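Local coordinates for endo-1,4-beta-xylanase (Pseudoalteromonas haloplanktis, PDB 1H12), which hydrolyses internal beta-1,4 linkages of xylan as a cold-adapted family 8 glycoside hydrolase, and possibly also cleaves cellulose and related beta-glucans, at residues D73-T85 with F96-K108. Numbering follows the deposited sequence.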
loop_
_atom_site.group_PDB
_atom_site.type_symbol
_atom_site.label_atom_id
_atom_site.label_comp_id
_atom_site.label_asym_id
_atom_site.label_seq_id
_atom_site.Cartn_x
_atom_site.Cartn_y
_atom_site.Cartn_z
ATOM N N ASP A 73 -10.735 -11.284 14.614
ATOM C CA ASP A 73 -9.442 -10.710 14.268
ATOM C C ASP A 73 -8.653 -11.714 13.409
ATOM O O ASP A 73 -8.691 -12.931 13.657
ATOM C CB ASP A 73 -8.628 -10.455 15.534
ATOM C CG ASP A 73 -9.222 -9.407 16.447
ATOM O OD1 ASP A 73 -10.150 -8.684 16.035
ATOM O OD2 ASP A 73 -8.705 -9.302 17.572
ATOM N N ASP A 74 -7.891 -11.215 12.462
ATOM C CA ASP A 74 -7.032 -12.053 11.653
ATOM C C ASP A 74 -5.729 -11.323 11.389
ATOM O O ASP A 74 -5.478 -10.280 11.989
ATOM C CB ASP A 74 -7.771 -12.582 10.433
ATOM C CG ASP A 74 -8.250 -11.522 9.470
ATOM O OD1 ASP A 74 -7.590 -10.501 9.320
ATOM O OD2 ASP A 74 -9.318 -11.699 8.804
ATOM N N ILE A 75 -4.878 -11.926 10.564
ATOM C CA ILE A 75 -3.524 -11.403 10.352
ATOM C C ILE A 75 -3.303 -11.455 8.839
ATOM O O ILE A 75 -3.505 -12.512 8.229
ATOM C CB ILE A 75 -2.482 -12.268 11.080
ATOM C CG1 ILE A 75 -2.860 -12.427 12.557
ATOM C CG2 ILE A 75 -1.111 -11.693 10.872
ATOM C CD1 ILE A 75 -1.991 -13.419 13.292
ATOM N N ARG A 76 -2.932 -10.328 8.244
ATOM C CA ARG A 76 -2.883 -10.178 6.795
ATOM C C ARG A 76 -1.485 -9.803 6.322
ATOM O O ARG A 76 -0.721 -9.092 6.976
ATOM C CB ARG A 76 -3.910 -9.131 6.366
ATOM C CG ARG A 76 -5.324 -9.583 6.672
ATOM C CD ARG A 76 -6.418 -8.610 6.352
ATOM N NE ARG A 76 -7.671 -9.177 6.844
ATOM C CZ ARG A 76 -8.845 -9.065 6.271
ATOM N NH1 ARG A 76 -9.039 -8.281 5.200
ATOM N NH2 ARG A 76 -9.865 -9.709 6.835
ATOM N N THR A 77 -1.137 -10.243 5.129
ATOM C CA THR A 77 0.137 -9.920 4.528
ATOM C C THR A 77 0.264 -8.443 4.183
ATOM O O THR A 77 1.366 -7.885 4.321
ATOM C CB THR A 77 0.480 -10.790 3.319
ATOM O OG1 THR A 77 -0.622 -10.739 2.399
ATOM C CG2 THR A 77 0.777 -12.193 3.739
ATOM N N GLU A 78 -0.804 -7.794 3.738
ATOM C CA GLU A 78 -0.736 -6.371 3.468
ATOM C C GLU A 78 -0.302 -5.611 4.716
ATOM O O GLU A 78 0.680 -4.883 4.718
ATOM C CB GLU A 78 -2.055 -5.869 2.910
ATOM C CG GLU A 78 -2.189 -6.189 1.425
ATOM C CD GLU A 78 -3.581 -5.924 0.843
ATOM O OE1 GLU A 78 -4.520 -5.623 1.604
ATOM O OE2 GLU A 78 -3.740 -6.031 -0.413
ATOM N N GLY A 79 -1.027 -5.812 5.811
ATOM C CA GLY A 79 -0.691 -5.065 7.018
ATOM C C GLY A 79 0.705 -5.346 7.528
ATOM O O GLY A 79 1.394 -4.452 8.010
ATOM N N GLN A 80 1.121 -6.612 7.448
ATOM C CA GLN A 80 2.455 -7.035 7.889
ATOM C C GLN A 80 3.529 -6.285 7.094
ATOM O O GLN A 80 4.488 -5.741 7.657
ATOM C CB GLN A 80 2.592 -8.526 7.746
ATOM C CG GLN A 80 3.778 -9.136 8.506
ATOM C CD GLN A 80 3.434 -9.314 10.023
ATOM O OE1 GLN A 80 4.420 -9.855 10.699
ATOM N NE2 GLN A 80 2.418 -8.920 10.458
ATOM N N SER A 81 3.371 -6.289 5.756
ATOM C CA SER A 81 4.334 -5.682 4.877
ATOM C C SER A 81 4.356 -4.166 4.985
ATOM O O SER A 81 5.424 -3.536 4.898
ATOM C CB SER A 81 4.054 -6.140 3.439
ATOM O OG SER A 81 2.900 -5.517 2.884
ATOM N N TRP A 82 3.207 -3.559 5.209
ATOM C CA TRP A 82 3.102 -2.131 5.442
ATOM C C TRP A 82 3.800 -1.766 6.731
ATOM O O TRP A 82 4.519 -0.742 6.805
ATOM C CB TRP A 82 1.650 -1.668 5.438
ATOM C CG TRP A 82 0.940 -1.826 4.142
ATOM C CD1 TRP A 82 1.494 -1.875 2.900
ATOM C CD2 TRP A 82 -0.470 -1.973 3.947
ATOM N NE1 TRP A 82 0.506 -2.036 1.954
ATOM C CE2 TRP A 82 -0.694 -2.099 2.559
ATOM C CE3 TRP A 82 -1.572 -2.062 4.801
ATOM C CZ2 TRP A 82 -1.953 -2.284 2.017
ATOM C CZ3 TRP A 82 -2.819 -2.254 4.272
ATOM C CH2 TRP A 82 -3.002 -2.342 2.890
ATOM N N GLY A 83 3.629 -2.581 7.769
ATOM C CA GLY A 83 4.308 -2.325 9.035
ATOM C C GLY A 83 5.819 -2.403 8.917
ATOM O O GLY A 83 6.531 -1.587 9.488
ATOM N N MET A 84 6.318 -3.387 8.173
ATOM C CA MET A 84 7.754 -3.450 7.911
ATOM C C MET A 84 8.248 -2.217 7.164
ATOM O O MET A 84 9.331 -1.682 7.438
ATOM C CB MET A 84 8.090 -4.715 7.106
ATOM C CG MET A 84 8.047 -6.000 7.939
ATOM S SD MET A 84 8.053 -7.491 6.949
ATOM C CE MET A 84 9.573 -7.266 6.005
ATOM N N THR A 85 7.473 -1.767 6.195
ATOM C CA THR A 85 7.828 -0.601 5.424
ATOM C C THR A 85 7.931 0.634 6.322
ATOM O O THR A 85 8.877 1.407 6.247
ATOM C CB THR A 85 6.853 -0.416 4.267
ATOM O OG1 THR A 85 6.890 -1.556 3.421
ATOM C CG2 THR A 85 7.206 0.789 3.426
ATOM N N PHE A 96 10.979 -4.113 12.724
ATOM C CA PHE A 96 11.096 -4.700 11.395
ATOM C C PHE A 96 11.386 -6.188 11.508
ATOM O O PHE A 96 10.707 -7.029 10.880
ATOM C CB PHE A 96 12.177 -3.999 10.607
ATOM C CG PHE A 96 12.301 -4.465 9.184
ATOM C CD1 PHE A 96 12.889 -5.675 8.872
ATOM C CD2 PHE A 96 11.824 -3.663 8.170
ATOM C CE1 PHE A 96 12.938 -6.096 7.564
ATOM C CE2 PHE A 96 11.919 -4.055 6.868
ATOM C CZ PHE A 96 12.476 -5.280 6.552
ATOM N N ASP A 97 12.398 -6.526 12.269
ATOM C CA ASP A 97 12.869 -7.899 12.352
ATOM C C ASP A 97 11.816 -8.815 12.970
ATOM O O ASP A 97 11.636 -9.945 12.553
ATOM C CB ASP A 97 14.155 -7.970 13.145
ATOM C CG ASP A 97 15.361 -7.458 12.406
ATOM O OD1 ASP A 97 15.233 -7.092 11.216
ATOM O OD2 ASP A 97 16.463 -7.399 13.007
ATOM N N ASN A 98 11.106 -8.315 13.972
ATOM C CA ASN A 98 10.075 -9.103 14.601
ATOM C C ASN A 98 8.927 -9.416 13.661
ATOM O O ASN A 98 8.352 -10.508 13.670
ATOM C CB ASN A 98 9.574 -8.446 15.902
ATOM C CG ASN A 98 10.601 -8.424 17.017
ATOM O OD1 ASN A 98 11.560 -9.211 17.008
ATOM N ND2 ASN A 98 10.377 -7.537 17.982
ATOM N N LEU A 99 8.551 -8.415 12.837
ATOM C CA LEU A 99 7.518 -8.627 11.834
ATOM C C LEU A 99 7.999 -9.559 10.732
ATOM O O LEU A 99 7.245 -10.429 10.273
ATOM C CB LEU A 99 7.091 -7.280 11.212
ATOM C CG LEU A 99 6.323 -6.333 12.134
ATOM C CD1 LEU A 99 6.084 -5.035 11.382
ATOM C CD2 LEU A 99 5.003 -6.920 12.600
ATOM N N TRP A 100 9.218 -9.384 10.243
ATOM C CA TRP A 100 9.717 -10.219 9.152
ATOM C C TRP A 100 9.884 -11.675 9.615
ATOM O O TRP A 100 9.550 -12.608 8.893
ATOM C CB TRP A 100 11.013 -9.648 8.562
ATOM C CG TRP A 100 11.594 -10.456 7.468
ATOM C CD1 TRP A 100 12.862 -10.907 7.408
ATOM C CD2 TRP A 100 10.926 -10.997 6.303
ATOM N NE1 TRP A 100 13.044 -11.688 6.298
ATOM C CE2 TRP A 100 11.863 -11.750 5.605
ATOM C CE3 TRP A 100 9.624 -10.919 5.763
ATOM C CZ2 TRP A 100 11.519 -12.486 4.467
ATOM C CZ3 TRP A 100 9.305 -11.615 4.638
ATOM C CH2 TRP A 100 10.239 -12.412 3.989
ATOM N N ARG A 101 10.331 -11.858 10.874
ATOM C CA ARG A 101 10.464 -13.196 11.380
ATOM C C ARG A 101 9.135 -13.927 11.335
ATOM O O ARG A 101 9.046 -15.121 10.994
ATOM C CB ARG A 101 11.002 -13.162 12.817
ATOM C CG ARG A 101 11.556 -14.500 13.311
ATOM C CD ARG A 101 11.941 -14.508 14.798
ATOM N NE ARG A 101 12.833 -13.396 15.087
ATOM C CZ ARG A 101 12.499 -12.258 15.694
ATOM N NH1 ARG A 101 11.370 -12.136 16.377
ATOM N NH2 ARG A 101 13.348 -11.226 15.649
ATOM N N PHE A 102 8.062 -13.225 11.725
ATOM C CA PHE A 102 6.721 -13.807 11.690
ATOM C C PHE A 102 6.306 -14.165 10.288
ATOM O O PHE A 102 5.754 -15.236 10.017
ATOM C CB PHE A 102 5.738 -12.799 12.281
ATOM C CG PHE A 102 4.319 -13.310 12.380
ATOM C CD1 PHE A 102 3.447 -13.269 11.281
ATOM C CD2 PHE A 102 3.860 -13.838 13.570
ATOM C CE1 PHE A 102 2.191 -13.773 11.385
ATOM C CE2 PHE A 102 2.565 -14.337 13.652
ATOM C CZ PHE A 102 1.753 -14.308 12.563
ATOM N N ALA A 103 6.521 -13.257 9.358
ATOM C CA ALA A 103 6.087 -13.473 7.969
ATOM C C ALA A 103 6.793 -14.707 7.396
ATOM O O ALA A 103 6.138 -15.580 6.802
ATOM C CB ALA A 103 6.395 -12.246 7.123
ATOM N N LYS A 104 8.107 -14.755 7.533
ATOM C CA LYS A 104 8.860 -15.814 6.943
ATOM C C LYS A 104 8.525 -17.177 7.552
ATOM O O LYS A 104 8.488 -18.184 6.854
ATOM C CB LYS A 104 10.361 -15.458 6.993
ATOM C CG LYS A 104 11.274 -16.287 6.221
ATOM C CD LYS A 104 12.758 -15.668 6.279
ATOM C CE LYS A 104 13.665 -16.521 5.501
ATOM N NZ LYS A 104 14.994 -16.004 5.678
ATOM N N ALA A 105 8.245 -17.199 8.850
ATOM C CA ALA A 105 7.948 -18.445 9.537
ATOM C C ALA A 105 6.515 -18.912 9.297
ATOM O O ALA A 105 6.289 -20.114 9.148
ATOM C CB ALA A 105 8.148 -18.303 11.037
ATOM N N TYR A 106 5.567 -17.993 9.346
ATOM C CA TYR A 106 4.169 -18.353 9.477
ATOM C C TYR A 106 3.300 -17.980 8.274
ATOM O O TYR A 106 2.305 -18.661 8.018
ATOM C CB TYR A 106 3.595 -17.751 10.760
ATOM C CG TYR A 106 4.337 -18.102 11.997
ATOM C CD1 TYR A 106 4.539 -19.415 12.374
ATOM C CD2 TYR A 106 4.881 -17.137 12.827
ATOM C CE1 TYR A 106 5.233 -19.749 13.521
ATOM C CE2 TYR A 106 5.581 -17.462 13.957
ATOM C CZ TYR A 106 5.774 -18.778 14.293
ATOM O OH TYR A 106 6.472 -19.080 15.452
ATOM N N GLN A 107 3.614 -16.899 7.563
ATOM C CA GLN A 107 2.867 -16.544 6.371
ATOM C C GLN A 107 3.330 -17.266 5.128
ATOM O O GLN A 107 2.521 -17.604 4.254
ATOM C CB GLN A 107 2.832 -15.016 6.174
ATOM C CG GLN A 107 2.038 -14.314 7.240
ATOM C CD GLN A 107 2.174 -12.787 7.217
ATOM O OE1 GLN A 107 3.272 -12.258 7.053
ATOM N NE2 GLN A 107 1.057 -12.094 7.446
ATOM N N LYS A 108 4.636 -17.500 4.996
ATOM C CA LYS A 108 5.172 -18.103 3.785
ATOM C C LYS A 108 4.618 -19.506 3.592
ATOM O O LYS A 108 4.775 -20.367 4.488
ATOM C CB LYS A 108 6.687 -18.162 3.863
ATOM C CG LYS A 108 7.315 -18.640 2.596
ATOM C CD LYS A 108 8.834 -18.896 2.766
ATOM C CE LYS A 108 9.383 -19.701 1.626
ATOM N NZ LYS A 108 10.801 -20.042 1.849
HETATM O O HOH W 1 -1.324 -13.426 6.663
#
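Met84 pushes its long, unbranched side chain into a hollow walled by Phe96, Leu99 and Trp100, where its flexible chain can bend between the two rings. Met84 CG lies over one face of the Phe96 ring and meets Leu99 CB at 3.6 Å; the chain then bends at its last torsion (chi3 57°), which carries Met84 CE to 3.6 Å from Phe96 CZ and also against Trp100 CE3. The sulfur stands above the Phe96 face at a distance, 5.2 Å from Met84 SD to the ring centroid, a Met-aromatic contact. The Trp100 indole turns its NE1 elsewhere, to Asp171. Next to this methionine, Leu99 CD1 presses on the bare backbone of Gly83, 3.6 Å from Gly83 C, where a side chain would be tight. Helices 77-85 and 96-107, consecutive in the chain, thus form a close antiparallel hairpin, their axes 9.1 Å apart at 152°, in a family whose catalytic domain is an (alpha/alpha)6 barrel; Phe149 of helix 143-160 also touches Met84. Further along, Gln80 is a knob in the hole formed by Leu99, Phe102, Ala103 and Gln107. Gln80 CG, anti to the backbone N (chi1 -165°), packs 3.5 Å from Gln107 OE1, a buried oxygen without a polar partner, and the two amide planes stand 77° apart. With an alanine here, everything beyond CB would be gone from the hole, which is likely to leave Leu99, Phe102 and the Gln107 amide room to shift. Just before the helix, in the short strand 74-76, Ile75 offers two branches to the Phe102 ring, CG2 near CE1 and CD1 near CZ. Beside it a water bridges the contact, donating to Ile75 O and accepting from Gln107 NE2 at 2.8 Å, while Thr77 CG2 slides past that same amide.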